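Local coordinates for protein inorganic pyrophosphatase (Helicobacter pylori, PDB 2BQX) that hydrolyses inorganic pyrophosphate to two phosphate ions, uses magnesium as its cofactor and works as a homohexamer, at residues C16-I21 and Y29-E34; V72-A77 and K111-H116; G90-E95 and H135-Y140; E102-L107 and I161-K166; T139-D142 and W148-V151. One frame throughout, in Å; residues are numbered along the deposited sequence.

Interaction 1: residues C16-I21 and Y29-E34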
# COMPACT_ATOMS: atom_id res chain seq x y z
N CYS A 16 11.13 20.72 17.24
CA CYS A 16 11.30 20.14 15.92
C CYS A 16 11.86 18.73 15.99
O CYS A 16 12.81 18.45 16.72
CB CYS A 16 12.23 21.00 15.06
SG CYS A 16 11.53 22.59 14.56
N VAL A 17 11.25 17.83 15.23
CA VAL A 17 11.71 16.46 15.18
C VAL A 17 11.94 16.10 13.72
O VAL A 17 11.03 16.20 12.89
CB VAL A 17 10.70 15.48 15.81
CG1 VAL A 17 11.21 14.05 15.66
CG2 VAL A 17 10.50 15.81 17.28
N VAL A 18 13.17 15.71 13.41
CA VAL A 18 13.53 15.30 12.06
C VAL A 18 13.24 13.81 11.98
O VAL A 18 13.86 13.01 12.68
CB VAL A 18 15.03 15.54 11.78
CG1 VAL A 18 15.40 15.00 10.41
CG2 VAL A 18 15.34 17.03 11.84
N ILE A 19 12.28 13.45 11.14
CA ILE A 19 11.88 12.05 10.98
C ILE A 19 12.89 11.24 10.18
O ILE A 19 13.27 11.63 9.08
CB ILE A 19 10.52 11.95 10.27
CG1 ILE A 19 9.47 12.79 11.01
CG2 ILE A 19 10.09 10.50 10.19
CD1 ILE A 19 9.23 12.36 12.44
N GLU A 20 13.30 10.10 10.72
CA GLU A 20 14.25 9.24 10.03
C GLU A 20 13.62 7.88 9.73
O GLU A 20 14.11 7.14 8.88
CB GLU A 20 15.50 9.03 10.88
CG GLU A 20 16.34 10.27 11.08
CD GLU A 20 17.52 10.02 11.99
OE1 GLU A 20 17.29 9.54 13.12
OE2 GLU A 20 18.67 10.29 11.57
N ILE A 21 12.56 7.55 10.46
CA ILE A 21 11.87 6.28 10.27
C ILE A 21 10.37 6.54 10.24
O ILE A 21 9.84 7.18 11.14
CB ILE A 21 12.16 5.29 11.42
CG1 ILE A 21 13.68 5.17 11.62
CG2 ILE A 21 11.54 3.94 11.09
CD1 ILE A 21 14.06 4.30 12.79
N TYR A 29 16.31 4.79 8.44
CA TYR A 29 17.18 5.70 7.70
C TYR A 29 17.93 6.51 8.74
O TYR A 29 17.58 6.51 9.92
CB TYR A 29 16.37 6.66 6.81
CG TYR A 29 15.66 5.99 5.66
CD1 TYR A 29 16.32 5.76 4.44
CD2 TYR A 29 14.35 5.54 5.79
CE1 TYR A 29 15.68 5.11 3.39
CE2 TYR A 29 13.70 4.88 4.75
CZ TYR A 29 14.38 4.67 3.55
OH TYR A 29 13.76 3.99 2.52
N GLU A 30 18.99 7.19 8.30
CA GLU A 30 19.77 8.03 9.20
C GLU A 30 20.32 9.22 8.43
O GLU A 30 21.07 9.06 7.48
CB GLU A 30 20.92 7.22 9.81
CG GLU A 30 21.86 8.05 10.68
CD GLU A 30 22.81 7.18 11.48
OE1 GLU A 30 22.37 6.59 12.49
OE2 GLU A 30 23.99 7.09 11.09
N LEU A 31 19.92 10.41 8.85
CA LEU A 31 20.35 11.64 8.19
C LEU A 31 21.81 11.96 8.50
O LEU A 31 22.24 11.93 9.65
CB LEU A 31 19.47 12.81 8.63
CG LEU A 31 19.64 14.11 7.85
CD1 LEU A 31 19.10 13.92 6.44
CD2 LEU A 31 18.89 15.23 8.55
N ASP A 32 22.56 12.27 7.45
CA ASP A 32 23.97 12.62 7.56
C ASP A 32 24.05 14.13 7.81
O ASP A 32 23.56 14.91 7.00
CB ASP A 32 24.70 12.27 6.26
CG ASP A 32 26.19 12.54 6.33
OD1 ASP A 32 26.80 12.78 5.27
OD2 ASP A 32 26.75 12.49 7.44
N LYS A 33 24.66 14.53 8.92
CA LYS A 33 24.78 15.95 9.26
C LYS A 33 25.98 16.64 8.62
O LYS A 33 26.90 17.09 9.31
CB LYS A 33 24.84 16.14 10.78
CG LYS A 33 26.01 15.42 11.45
CD LYS A 33 26.21 15.90 12.89
CE LYS A 33 26.60 17.38 12.92
NZ LYS A 33 26.65 17.94 14.31
N GLU A 34 25.97 16.74 7.30
CA GLU A 34 27.05 17.39 6.57
C GLU A 34 26.69 17.47 5.09
O GLU A 34 27.22 18.29 4.36
CB GLU A 34 28.36 16.61 6.75
CG GLU A 34 28.34 15.21 6.16
CD GLU A 34 29.56 14.39 6.55
OE1 GLU A 34 30.70 14.83 6.26
OE2 GLU A 34 29.38 13.31 7.15
O HOH W 1 17.41 6.52 12.57
O HOH W 2 21.13 11.33 12.11
O HOH W 3 20.06 7.66 14.04
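The carboxylate of Glu20 reaches across to take the backbone N-H of Leu31. This happens where strand 14-21 carries a classic beta bulge, with Glu20 and Ile21 both facing Tyr54. The bond from Leu31 N to Glu20 OE2 is 3.0 Å long and fairly straight, 159° at the hydrogen. It uses the anti side of OE2, slightly out of the carboxylate plane. The side chain spans the gap because it runs extended beyond CG (chi2 177°). The two backbones also meet directly. Tyr29 N donates to Glu20 O at 3.2 Å, but the bond is bent to 140°. The same oxygen sits at the edge of the Tyr29 ring. The ring's hydroxyl bonds to Gln79 N of the second subunit, so the contact reaches a subunit interface. Ile21 lies beside Lys28 and Tyr54, both predicted to bind substrate, which places the bulge next to the probable active site. Val18 CG1 and Leu31 CD2 add an apolar touch at 4.0 Å, their side chains crossing at about a right angle. One water donates to Glu20 OE2 at 2.7 Å and to Leu31 O at 2.8 Å.

Interaction 2: residues V72-A77 and K111-H116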
# COMPACT_ATOMS: atom_id res chain seq x y z
N VAL A 72 7.43 9.89 17.47
CA VAL A 72 6.30 10.78 17.27
C VAL A 72 5.11 9.88 16.98
O VAL A 72 4.99 9.32 15.89
CB VAL A 72 6.53 11.75 16.08
CG1 VAL A 72 5.31 12.64 15.91
CG2 VAL A 72 7.77 12.61 16.35
N LEU A 73 4.25 9.71 17.98
CA LEU A 73 3.06 8.87 17.86
C LEU A 73 2.00 9.57 17.03
O LEU A 73 1.72 10.76 17.21
CB LEU A 73 2.52 8.52 19.24
CG LEU A 73 3.27 7.39 19.97
CD1 LEU A 73 4.73 7.75 20.14
CD2 LEU A 73 2.61 7.15 21.32
N SER A 74 1.39 8.83 16.11
CA SER A 74 0.39 9.41 15.23
C SER A 74 -0.33 8.27 14.56
O SER A 74 0.15 7.14 14.56
CB SER A 74 1.08 10.26 14.15
OG SER A 74 0.17 10.64 13.13
N ASP A 75 -1.49 8.55 13.98
CA ASP A 75 -2.20 7.50 13.28
C ASP A 75 -1.63 7.40 11.87
O ASP A 75 -1.84 6.40 11.19
CB ASP A 75 -3.70 7.79 13.20
CG ASP A 75 -4.37 7.68 14.56
OD1 ASP A 75 -3.90 6.89 15.40
OD2 ASP A 75 -5.38 8.39 14.76
N VAL A 76 -0.93 8.45 11.43
CA VAL A 76 -0.35 8.44 10.09
C VAL A 76 1.17 8.34 10.10
O VAL A 76 1.82 8.61 11.11
CB VAL A 76 -0.74 9.71 9.28
CG1 VAL A 76 -2.25 9.83 9.22
CG2 VAL A 76 -0.11 10.95 9.89
N ALA A 77 1.73 7.92 8.97
CA ALA A 77 3.17 7.77 8.80
C ALA A 77 3.75 8.98 8.06
O ALA A 77 3.31 9.31 6.96
CB ALA A 77 3.46 6.49 8.01
N LYS A 111 -1.87 21.93 15.99
CA LYS A 111 -2.03 22.70 14.76
C LYS A 111 -1.83 21.80 13.54
O LYS A 111 -2.45 21.99 12.49
CB LYS A 111 -1.03 23.86 14.73
CG LYS A 111 -1.19 24.80 13.54
CD LYS A 111 -0.25 25.98 13.64
CE LYS A 111 -0.37 26.90 12.43
NZ LYS A 111 -1.74 27.46 12.29
N ILE A 112 -0.96 20.80 13.68
CA ILE A 112 -0.67 19.86 12.59
C ILE A 112 -1.72 18.74 12.52
O ILE A 112 -2.26 18.46 11.45
CB ILE A 112 0.73 19.22 12.77
CG1 ILE A 112 1.80 20.30 12.59
CG2 ILE A 112 0.93 18.09 11.77
CD1 ILE A 112 3.22 19.81 12.84
N ASP A 113 -1.99 18.12 13.66
CA ASP A 113 -2.98 17.05 13.76
C ASP A 113 -3.46 16.98 15.21
O ASP A 113 -2.70 16.61 16.10
CB ASP A 113 -2.37 15.71 13.34
CG ASP A 113 -3.38 14.57 13.34
OD1 ASP A 113 -4.53 14.79 13.75
OD2 ASP A 113 -3.02 13.46 12.91
N PRO A 114 -4.73 17.34 15.46
CA PRO A 114 -5.30 17.31 16.81
C PRO A 114 -5.91 15.98 17.22
O PRO A 114 -6.54 15.87 18.27
CB PRO A 114 -6.35 18.42 16.76
CG PRO A 114 -6.88 18.27 15.36
CD PRO A 114 -5.61 18.08 14.54
N THR A 115 -5.72 14.95 16.39
CA THR A 115 -6.28 13.63 16.67
C THR A 115 -6.11 13.19 18.12
O THR A 115 -7.06 12.74 18.75
CB THR A 115 -5.67 12.56 15.75
OG1 THR A 115 -6.00 12.85 14.39
CG2 THR A 115 -6.21 11.18 16.09
N HIS A 116 -4.90 13.32 18.65
CA HIS A 116 -4.65 12.91 20.04
C HIS A 116 -4.40 14.10 20.97
O HIS A 116 -3.58 14.02 21.89
CB HIS A 116 -3.48 11.93 20.10
CG HIS A 116 -3.74 10.65 19.38
ND1 HIS A 116 -3.23 10.38 18.12
CD2 HIS A 116 -4.49 9.57 19.71
CE1 HIS A 116 -3.66 9.20 17.72
NE2 HIS A 116 -4.43 8.69 18.67
O HOH W 4 -1.34 12.19 16.77
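Two irregular loops pass each other here, with Ser74 CA and His116 CA the nearest backbone pair at 7.8 Å. Each loop is shaped by a small turn, an ST turn at Ser74 and an Asx turn at Asp113. In the first, Val76 N donates to Ser74 OG at 3.0 Å. In the second, Thr115 N donates to Asp113 OD1 at 2.9 Å, coming from above the carboxylate plane. The hydroxyl of Thr115 donates to the same oxygen on its syn side, so OD1 is gripped twice by one residue. Thr115 then lies with its methyl CG2 over one face of the His116 ring, offset toward the rim. Asp75 closes the gap between the loops. Its OD2 comes to 3.2 Å from Thr115 CG2, a close approach of oxygen to methyl. Its OD1 lies at the edge of the His116 ring, in the ring plane and 3.3 Å from CE1. The carboxylate and ring planes are 73° apart, so the oxygen meets the ring rim while the carboxylate stands steeply to it. The negative charge would probably favour a protonated imidazole. Other subunits pack around the loops. His128 of the fourth subunit packs on Asp113, Pro114 and Thr115, and Arg42 of the third subunit bonds to Lys111 O. A water also links the two loops: it lies 2.9 Å from His116 ND1 and donates weakly to Leu73 O at 3.4 Å.

Interaction 3: residues G90-E95 and H135-Y140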
# COMPACT_ATOMS: atom_id res chain seq x y z
N GLY A 90 6.16 12.31 27.37
CA GLY A 90 6.87 11.34 28.18
C GLY A 90 8.22 10.92 27.63
O GLY A 90 8.73 11.51 26.68
N VAL A 91 8.82 9.90 28.25
CA VAL A 91 10.11 9.38 27.80
C VAL A 91 10.22 7.89 28.11
O VAL A 91 9.70 7.41 29.13
CB VAL A 91 11.29 10.15 28.47
CG1 VAL A 91 11.22 10.01 29.99
CG2 VAL A 91 12.62 9.63 27.94
N LEU A 92 10.88 7.16 27.22
CA LEU A 92 11.09 5.72 27.39
C LEU A 92 12.56 5.46 27.68
O LEU A 92 13.43 5.80 26.88
CB LEU A 92 10.66 4.96 26.13
CG LEU A 92 10.90 3.44 26.11
CD1 LEU A 92 10.22 2.78 27.30
CD2 LEU A 92 10.37 2.86 24.80
N ASN A 93 12.83 4.85 28.83
CA ASN A 93 14.20 4.55 29.25
C ASN A 93 14.56 3.09 28.96
O ASN A 93 13.78 2.19 29.24
CB ASN A 93 14.34 4.84 30.74
CG ASN A 93 14.10 6.30 31.08
OD1 ASN A 93 13.50 6.62 32.11
ND2 ASN A 93 14.58 7.19 30.22
N MET A 94 15.74 2.88 28.39
CA MET A 94 16.18 1.53 28.08
C MET A 94 17.70 1.41 28.12
O MET A 94 18.42 2.41 28.02
CB MET A 94 15.70 1.12 26.68
CG MET A 94 16.18 2.04 25.57
SD MET A 94 15.43 1.63 23.98
CE MET A 94 13.79 2.23 24.25
N GLU A 95 18.17 0.19 28.26
CA GLU A 95 19.60 -0.07 28.30
C GLU A 95 19.96 -0.99 27.14
O GLU A 95 19.28 -1.98 26.90
CB GLU A 95 19.97 -0.77 29.62
CG GLU A 95 21.45 -1.04 29.78
CD GLU A 95 21.75 -2.11 30.81
OE1 GLU A 95 20.83 -2.48 31.57
OE2 GLU A 95 22.91 -2.57 30.86
N HIS A 135 7.60 -3.54 23.87
CA HIS A 135 7.90 -4.86 23.34
C HIS A 135 8.71 -4.78 22.04
O HIS A 135 9.54 -5.65 21.74
CB HIS A 135 6.59 -5.63 23.13
CG HIS A 135 6.77 -6.96 22.46
ND1 HIS A 135 6.60 -7.13 21.11
CD2 HIS A 135 7.14 -8.16 22.96
CE1 HIS A 135 6.86 -8.39 20.80
NE2 HIS A 135 7.19 -9.04 21.90
N PHE A 136 8.48 -3.72 21.26
CA PHE A 136 9.21 -3.54 20.02
C PHE A 136 10.70 -3.32 20.30
O PHE A 136 11.57 -3.99 19.73
CB PHE A 136 8.68 -2.34 19.24
CG PHE A 136 9.51 -1.99 18.04
CD1 PHE A 136 9.38 -2.72 16.86
CD2 PHE A 136 10.43 -0.95 18.09
CE1 PHE A 136 10.17 -2.42 15.75
CE2 PHE A 136 11.22 -0.64 16.99
CZ PHE A 136 11.09 -1.37 15.81
N PHE A 137 11.00 -2.39 21.19
CA PHE A 137 12.39 -2.10 21.51
C PHE A 137 13.03 -3.27 22.24
O PHE A 137 14.23 -3.54 22.09
CB PHE A 137 12.48 -0.82 22.33
CG PHE A 137 12.27 0.42 21.51
CD1 PHE A 137 13.26 0.85 20.62
CD2 PHE A 137 11.08 1.13 21.58
CE1 PHE A 137 13.06 1.97 19.81
CE2 PHE A 137 10.87 2.25 20.77
CZ PHE A 137 11.86 2.67 19.88
N GLU A 138 12.22 -3.99 23.01
CA GLU A 138 12.72 -5.13 23.76
C GLU A 138 13.12 -6.29 22.85
O GLU A 138 13.97 -7.11 23.22
CB GLU A 138 11.66 -5.61 24.74
CG GLU A 138 12.21 -6.38 25.92
CD GLU A 138 12.05 -5.61 27.22
OE1 GLU A 138 10.90 -5.48 27.71
OE2 GLU A 138 13.07 -5.13 27.75
N THR A 139 12.55 -6.36 21.64
CA THR A 139 12.84 -7.48 20.75
C THR A 139 13.38 -7.20 19.34
O THR A 139 13.88 -8.12 18.69
CB THR A 139 11.58 -8.34 20.54
OG1 THR A 139 10.58 -7.57 19.87
CG2 THR A 139 11.03 -8.82 21.88
N TYR A 140 13.28 -5.97 18.87
CA TYR A 140 13.70 -5.66 17.51
C TYR A 140 15.18 -5.87 17.19
O TYR A 140 15.56 -5.91 16.02
CB TYR A 140 13.25 -4.24 17.13
CG TYR A 140 14.16 -3.11 17.53
CD1 TYR A 140 14.59 -2.95 18.85
CD2 TYR A 140 14.55 -2.14 16.60
CE1 TYR A 140 15.37 -1.85 19.23
CE2 TYR A 140 15.32 -1.04 16.96
CZ TYR A 140 15.73 -0.91 18.28
OH TYR A 140 16.48 0.18 18.65
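Phe136 O accepts two backbone N-H groups from the last part of segment 135-140, in the residue before Phe137, whose ring packs on Met94 and Leu92. Tyr140 N reaches this oxygen at 2.8 Å and Thr139 N at 3.2 Å. One residue back, the Thr139 hydroxyl donates to His135 O at 2.9 Å. From this helical stretch Phe137 points to strand 83-96. Its ring is sandwiched. Met94 CE sits over one face, 3.6 Å above the plane and offset toward the rim, as a CH-pi contact. Phe136 CD2 lies over the centre of the opposite face. The Tyr140 hydroxyl comes to the ring edge, in its plane. Met94 reaches the ring with CG between its backbone N and carbonyl carbon (chi1 59°) and a bend at chi3 of 73°. The sulfur SD stays oblique, 4.7 Å from the Phe137 ring centroid, which makes this a Met-aromatic contact as well. Leu92 CD2 touches Phe137 CD2 at 3.7 Å, also obliquely. Met94 also touches Asp101 and Lys103, and Phe137 neighbours Tyr54. Asp101 is a predicted magnesium ligand, and Tyr54 and Tyr140 are predicted to bind substrate. All this is consistent with the buried helix-to-barrel packing beside the active site in soluble family I pyrophosphatases.

Interaction 4: residues E102-L107 and I161-K166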
# COMPACT_ATOMS: atom_id res chain seq x y z
N GLU A 102 17.62 6.93 25.88
CA GLU A 102 16.34 7.52 26.18
C GLU A 102 15.63 7.83 24.88
O GLU A 102 16.26 8.25 23.91
CB GLU A 102 16.53 8.81 26.98
CG GLU A 102 17.39 9.84 26.25
CD GLU A 102 18.86 9.45 26.22
OE1 GLU A 102 19.56 9.82 25.25
OE2 GLU A 102 19.33 8.78 27.17
N LYS A 103 14.33 7.58 24.83
CA LYS A 103 13.57 7.88 23.63
C LYS A 103 12.44 8.80 24.07
O LYS A 103 11.56 8.37 24.82
CB LYS A 103 12.97 6.61 23.00
CG LYS A 103 13.96 5.50 22.68
CD LYS A 103 14.96 5.89 21.61
CE LYS A 103 15.94 4.75 21.33
NZ LYS A 103 17.07 5.18 20.47
N LEU A 104 12.47 10.05 23.64
CA LEU A 104 11.41 10.98 23.99
C LEU A 104 10.12 10.48 23.33
O LEU A 104 10.16 9.94 22.23
CB LEU A 104 11.75 12.39 23.48
CG LEU A 104 12.96 13.08 24.13
CD1 LEU A 104 13.27 14.39 23.40
CD2 LEU A 104 12.66 13.35 25.59
N ILE A 105 8.99 10.64 24.01
CA ILE A 105 7.70 10.22 23.47
C ILE A 105 6.94 11.50 23.15
O ILE A 105 6.69 12.31 24.05
CB ILE A 105 6.89 9.40 24.50
CG1 ILE A 105 7.69 8.16 24.94
CG2 ILE A 105 5.53 8.99 23.90
CD1 ILE A 105 8.11 7.23 23.83
N ALA A 106 6.57 11.68 21.89
CA ALA A 106 5.87 12.90 21.49
C ALA A 106 4.70 12.70 20.55
O ALA A 106 4.46 11.60 20.05
CB ALA A 106 6.87 13.85 20.85
N LEU A 107 3.98 13.79 20.31
CA LEU A 107 2.83 13.82 19.41
C LEU A 107 2.96 15.08 18.57
O LEU A 107 3.58 16.05 18.99
CB LEU A 107 1.53 13.87 20.22
CG LEU A 107 1.10 12.61 20.97
CD1 LEU A 107 0.11 12.96 22.06
CD2 LEU A 107 0.49 11.62 19.98
N ILE A 161 10.91 16.45 29.87
CA ILE A 161 11.38 17.83 29.74
C ILE A 161 12.79 17.95 30.31
O ILE A 161 13.64 18.65 29.75
CB ILE A 161 10.42 18.80 30.47
CG1 ILE A 161 9.09 18.87 29.70
CG2 ILE A 161 11.05 20.20 30.57
CD1 ILE A 161 7.97 19.56 30.45
N LYS A 162 13.04 17.27 31.42
CA LYS A 162 14.36 17.29 32.04
C LYS A 162 15.39 16.70 31.09
O LYS A 162 16.49 17.23 30.93
CB LYS A 162 14.34 16.51 33.35
CG LYS A 162 13.61 17.23 34.47
CD LYS A 162 13.62 16.41 35.75
CE LYS A 162 13.08 17.22 36.92
NZ LYS A 162 11.69 17.70 36.66
N VAL A 163 15.02 15.60 30.44
CA VAL A 163 15.90 14.92 29.49
C VAL A 163 16.22 15.85 28.33
O VAL A 163 17.37 15.96 27.91
CB VAL A 163 15.23 13.63 28.96
CG1 VAL A 163 16.08 12.99 27.87
CG2 VAL A 163 15.02 12.66 30.11
N LEU A 164 15.19 16.52 27.82
CA LEU A 164 15.37 17.44 26.70
C LEU A 164 16.27 18.61 27.07
O LEU A 164 17.21 18.93 26.35
CB LEU A 164 14.02 17.97 26.22
CG LEU A 164 14.09 19.01 25.10
CD1 LEU A 164 14.73 18.39 23.86
CD2 LEU A 164 12.70 19.51 24.79
N GLU A 165 15.99 19.26 28.20
CA GLU A 165 16.79 20.41 28.62
C GLU A 165 18.25 20.02 28.84
O GLU A 165 19.17 20.77 28.49
CB GLU A 165 16.21 21.04 29.89
CG GLU A 165 14.76 21.47 29.73
CD GLU A 165 14.26 22.30 30.89
OE1 GLU A 165 14.73 22.09 32.03
OE2 GLU A 165 13.37 23.16 30.67
N LYS A 166 18.47 18.84 29.41
CA LYS A 166 19.82 18.37 29.66
C LYS A 166 20.53 18.16 28.32
O LYS A 166 21.72 18.47 28.17
CB LYS A 166 19.77 17.06 30.44
CG LYS A 166 21.11 16.50 30.84
CD LYS A 166 20.92 15.40 31.88
CE LYS A 166 22.26 14.89 32.37
NZ LYS A 166 22.08 13.89 33.47
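The C-terminal helix 157-171 lies against the beta barrel here, packing on strand 99-108. The two short segments cross at -118°, with their axes 9.5 Å apart at closest approach. Val163 carries the contact. Its CG1 branch, anti to the backbone N, leans on both Glu102 and Leu104. It is 3.8 Å from Glu102 CG and 4.1 Å from Leu104 CD2. The side chains of Leu104 and Val163 run side by side with opposite headings. The other methyl of Leu104, CD1, meets Leu164 CD1 at 4.3 Å, so one leucine bridges two successive helix residues. Glu102 offers its aliphatic part to the helix. A bend at chi2 (-72°) turns the carboxylate off this line, and OE2 is hydrogen-bonded to Ser63 OG. Lys103 leaves the strand on the other side. There its NZ forms salt bridges with Asp69 and Asp101 and bonds to Tyr54 OH. All three are predicted to bind magnesium or substrate. Here Leu104 packs on the helix while Lys103 turns toward the predicted site. The contact is thus helix packing against the barrel of the soluble pyrophosphatase fold, close to the predicted metal ligand Asp101.

Interaction 5: residues T139-D142 and W148-V151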
# COMPACT_ATOMS: atom_id res chain seq x y z
N THR A 139 12.55 -6.36 21.64
CA THR A 139 12.84 -7.48 20.75
C THR A 139 13.38 -7.20 19.34
O THR A 139 13.88 -8.12 18.69
CB THR A 139 11.58 -8.34 20.54
OG1 THR A 139 10.58 -7.57 19.87
CG2 THR A 139 11.03 -8.82 21.88
N TYR A 140 13.28 -5.97 18.87
CA TYR A 140 13.70 -5.66 17.51
C TYR A 140 15.18 -5.87 17.19
O TYR A 140 15.56 -5.91 16.02
CB TYR A 140 13.25 -4.24 17.13
CG TYR A 140 14.16 -3.11 17.53
CD1 TYR A 140 14.59 -2.95 18.85
CD2 TYR A 140 14.55 -2.14 16.60
CE1 TYR A 140 15.37 -1.85 19.23
CE2 TYR A 140 15.32 -1.04 16.96
CZ TYR A 140 15.73 -0.91 18.28
OH TYR A 140 16.48 0.18 18.65
N LYS A 141 16.00 -6.01 18.22
CA LYS A 141 17.42 -6.26 18.00
C LYS A 141 17.81 -7.66 18.45
O LYS A 141 19.00 -7.99 18.49
CB LYS A 141 18.27 -5.22 18.74
CG LYS A 141 18.33 -3.87 18.05
CD LYS A 141 19.28 -2.94 18.75
CE LYS A 141 19.42 -1.64 17.99
NZ LYS A 141 20.41 -0.74 18.65
N ASP A 142 16.82 -8.49 18.77
CA ASP A 142 17.11 -9.86 19.20
C ASP A 142 18.02 -10.58 18.21
O ASP A 142 19.03 -11.17 18.60
CB ASP A 142 15.83 -10.70 19.35
CG ASP A 142 15.02 -10.35 20.59
OD1 ASP A 142 15.56 -9.73 21.53
OD2 ASP A 142 13.83 -10.74 20.63
N TRP A 148 21.57 -5.83 21.97
CA TRP A 148 20.41 -6.18 22.78
C TRP A 148 19.83 -4.94 23.44
O TRP A 148 20.50 -3.91 23.56
CB TRP A 148 20.79 -7.19 23.86
CG TRP A 148 21.98 -6.78 24.70
CD1 TRP A 148 23.29 -7.09 24.47
CD2 TRP A 148 21.97 -5.95 25.87
NE1 TRP A 148 24.09 -6.52 25.43
CE2 TRP A 148 23.30 -5.81 26.30
CE3 TRP A 148 20.95 -5.32 26.60
CZ2 TRP A 148 23.65 -5.05 27.42
CZ3 TRP A 148 21.30 -4.57 27.72
CH2 TRP A 148 22.64 -4.45 28.12
N VAL A 149 18.58 -5.05 23.88
CA VAL A 149 17.91 -3.94 24.53
C VAL A 149 17.09 -4.41 25.72
O VAL A 149 16.30 -5.35 25.61
CB VAL A 149 16.94 -3.21 23.56
CG1 VAL A 149 16.28 -2.03 24.28
CG2 VAL A 149 17.70 -2.71 22.34
N LYS A 150 17.29 -3.76 26.87
CA LYS A 150 16.52 -4.07 28.07
C LYS A 150 15.75 -2.80 28.40
O LYS A 150 16.33 -1.82 28.85
CB LYS A 150 17.44 -4.41 29.25
CG LYS A 150 18.15 -5.75 29.15
CD LYS A 150 18.97 -6.00 30.42
CE LYS A 150 19.64 -7.37 30.42
NZ LYS A 150 20.70 -7.51 29.38
N VAL A 151 14.44 -2.83 28.16
CA VAL A 151 13.61 -1.67 28.43
C VAL A 151 13.30 -1.52 29.91
O VAL A 151 12.92 -2.50 30.57
CB VAL A 151 12.28 -1.76 27.66
CG1 VAL A 151 11.45 -0.51 27.90
CG2 VAL A 151 12.56 -1.94 26.17
O HOH W 5 17.11 -7.86 22.68
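This is an apolar surface contact between a turn and a strand, at the connection from helix 127-139 to strand 149-156. The turn is a type I beta turn from Thr139 to Asp142, closed by Asp142 N donating to Thr139 O at 3.0 Å. Its two central residues, Tyr140 and Lys141, both meet Val149. One methyl does all the touching. Val149 CG2, which lies beside its own backbone N (CG1 is anti to that N, chi1 -179°), is 3.9 Å from Lys141 CD. The same methyl is 4.0 Å from Tyr140 CE1, an oblique approach to the ring. The lysine chain runs extended beyond CG, so its CD methylene crosses the valine methyl at a slant. Lys141 CG also lies over one face of the Tyr140 ring, 3.7 Å above the plane and toward the rim. The tyrosine is therefore touched by its own neighbour as well as by the strand. Tyr140 is predicted to bind substrate, so the contact lies at the edge of the probable site. Around it, Val151 N bonds to Glu138 OE2, which ties the helix to the strand. Asp142 OD2 bonds to His135 NE2 of the fifth subunit. A water lies 2.7 Å from Asp142 OD1, probably donating to it, and that water accepts a weak bond from Val149 N at 3.4 Å.

Overall arrangement
Interactions 1, 3, 4 and 5 all reach the curled main sheet, and interaction 2 joins loops that follow two of its strands. Interactions 3 and 5 are the closest pair, with centres about 7 Å apart. They share Thr139 and Tyr140 and both touch the fifth subunit. Interactions 3 and 4 meet through the neighbouring strands 83-96 and 99-108. Interaction 2 touches interaction 4 at Leu73 and Ala106, and interaction 1 at Val72. Its centre lies about 26 Å from that of interaction 5, across the chain. Along the sequence, interaction 1 closes first, interaction 2 alternates with 3 and 4, and interaction 5 nests inside 4. The contacts thus tie strands, loops and both long helices around the predicted site residues.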